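Local coordinates for protein sialidase B (Streptococcus pneumoniae serotype 4, PDB 4XJW) that cleaves terminal sialic acid residues from oligosaccharides, glycoproteins and glycolipids, acting as an intramolecular trans-sialidase, at residues 120-124 / 125-129. The protein carries 1 engineered substitution. Sequence-based numbering, arbitrary orientation.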
loop_
_atom_site.group_PDB
_atom_site.type_symbol
_atom_site.label_atom_id
_atom_site.label_comp_id
_atom_site.label_asym_id
_atom_site.label_seq_id
_atom_site.Cartn_x
_atom_site.Cartn_y
_atom_site.Cartn_z
ATOM N N THR A 120 -22.847 -3.507 8.645
ATOM C CA THR A 120 -21.659 -2.720 8.331
ATOM C C THR A 120 -20.780 -2.559 9.559
ATOM O O THR A 120 -21.272 -2.193 10.626
ATOM C CB THR A 120 -22.057 -1.309 7.858
ATOM O OG1 THR A 120 -22.951 -1.408 6.741
ATOM C CG2 THR A 120 -20.828 -0.492 7.443
ATOM N N MET A 121 -19.479 -2.798 9.401
ATOM C CA MET A 121 -18.525 -2.666 10.501
ATOM C C MET A 121 -17.516 -1.559 10.234
ATOM O O MET A 121 -16.919 -1.517 9.154
ATOM C CB MET A 121 -17.767 -3.970 10.685
ATOM C CG MET A 121 -16.684 -3.898 11.759
ATOM S SD MET A 121 -17.379 -3.891 13.433
ATOM C CE MET A 121 -17.827 -5.614 13.549
ATOM N N TYR A 122 -17.328 -0.677 11.211
ATOM C CA TYR A 122 -16.275 0.337 11.143
ATOM C C TYR A 122 -15.326 0.112 12.304
ATOM O O TYR A 122 -15.757 -0.157 13.414
ATOM C CB TYR A 122 -16.853 1.746 11.288
ATOM C CG TYR A 122 -17.977 2.117 10.347
ATOM C CD1 TYR A 122 -19.293 1.806 10.656
ATOM C CD2 TYR A 122 -17.724 2.819 9.172
ATOM C CE1 TYR A 122 -20.334 2.169 9.809
ATOM C CE2 TYR A 122 -18.748 3.197 8.324
ATOM C CZ TYR A 122 -20.053 2.858 8.647
ATOM O OH TYR A 122 -21.079 3.223 7.812
ATOM N N VAL A 123 -14.029 0.221 12.056
ATOM C CA VAL A 123 -13.087 0.239 13.162
ATOM C C VAL A 123 -12.139 1.395 12.931
ATOM O O VAL A 123 -11.614 1.533 11.829
ATOM C CB VAL A 123 -12.291 -1.075 13.260
ATOM C CG1 VAL A 123 -11.327 -0.997 14.430
ATOM C CG2 VAL A 123 -13.228 -2.263 13.431
ATOM N N ASN A 124 -11.957 2.237 13.952
ATOM C CA ASN A 124 -11.064 3.388 13.866
ATOM C C ASN A 124 -11.398 4.330 12.709
ATOM O O ASN A 124 -10.510 4.904 12.074
ATOM C CB ASN A 124 -9.601 2.929 13.875
ATOM C CG ASN A 124 -9.260 2.204 15.151
ATOM O OD1 ASN A 124 -9.867 2.475 16.183
ATOM N ND2 ASN A 124 -8.320 1.277 15.099
ATOM N N GLY A 125 -12.693 4.470 12.447
ATOM C CA GLY A 125 -13.169 5.395 11.441
ATOM C C GLY A 125 -13.032 4.881 10.026
ATOM O O GLY A 125 -13.114 5.649 9.067
ATOM N N ILE A 126 -12.814 3.578 9.897
ATOM C CA ILE A 126 -12.662 2.945 8.601
ATOM C C ILE A 126 -13.718 1.852 8.414
ATOM O O ILE A 126 -13.820 0.926 9.228
ATOM C CB ILE A 126 -11.261 2.318 8.474
ATOM C CG1 ILE A 126 -10.190 3.412 8.528
ATOM C CG2 ILE A 126 -11.127 1.542 7.177
ATOM C CD1 ILE A 126 -8.769 2.858 8.640
ATOM N N GLU A 127 -14.501 1.952 7.341
ATOM C CA GLU A 127 -15.446 0.893 6.993
ATOM C C GLU A 127 -14.697 -0.330 6.507
ATOM O O GLU A 127 -14.072 -0.303 5.444
ATOM C CB GLU A 127 -16.419 1.357 5.912
ATOM C CG GLU A 127 -17.519 0.349 5.642
ATOM C CD GLU A 127 -18.340 0.690 4.414
ATOM O OE1 GLU A 127 -19.065 1.697 4.453
ATOM O OE2 GLU A 127 -18.248 -0.059 3.422
ATOM N N VAL A 128 -14.747 -1.403 7.291
ATOM C CA VAL A 128 -13.981 -2.615 6.969
ATOM C C VAL A 128 -14.808 -3.695 6.273
ATOM O O VAL A 128 -14.257 -4.541 5.570
ATOM C CB VAL A 128 -13.229 -3.191 8.200
ATOM C CG1 VAL A 128 -12.200 -2.174 8.749
ATOM C CG2 VAL A 128 -14.204 -3.616 9.285
ATOM N N PHE A 129 -16.122 -3.677 6.486
ATOM C CA PHE A 129 -17.034 -4.447 5.633
ATOM C C PHE A 129 -18.446 -3.893 5.656
ATOM O O PHE A 129 -18.855 -3.218 6.607
ATOM C CB PHE A 129 -17.003 -5.972 5.900
ATOM C CG PHE A 129 -17.425 -6.388 7.295
ATOM C CD1 PHE A 129 -18.768 -6.427 7.663
ATOM C CD2 PHE A 129 -16.460 -6.778 8.223
ATOM C CE1 PHE A 129 -19.147 -6.836 8.948
ATOM C CE2 PHE A 129 -16.824 -7.193 9.504
ATOM C CZ PHE A 129 -18.163 -7.226 9.862
#
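The ring of F129 lies over the start of the M121 side chain: CB of M121 sits 3.5 Å from the ring centroid, 18° off the normal and shifted toward the CZ end, a CH-pi contact. F129 holds its ring there because CG stands between the backbone N and carbonyl carbon (chi1 62°). The M121 chain, bent at chi2 and chi3, also runs alongside V128, whose CG2 reaches M121 CG at 3.5 Å. V128 and F129 both lie opposite M121, forming a classic beta bulge: M121 O accepts V128 N at 2.9 Å, while M121 N donates to F129 O at 2.9 Å. M121 and F129 both pack on V76 of strand 74-80, and V123 and V128 on I74, so this side is buried between sheets. On the other face, the Y122 ring rests CD2 against E127 CB (3.8 Å), touching the aliphatic part of the glutamate. Toward the turn, V123 N to I126 O (2.9 Å) is answered by I126 N to V123 O (3.1 Å), the latter donor 60° out of the carbonyl plane. The N124 side chain accepts from T107 N through OD1 and gives ND2 to N106 OD1. The whole is a beta hairpin with a two-residue loop, N124 and G125, in a type I' turn, at one edge of a sheet in the concanavalin-like N-terminal domain, away from the sialidase active site.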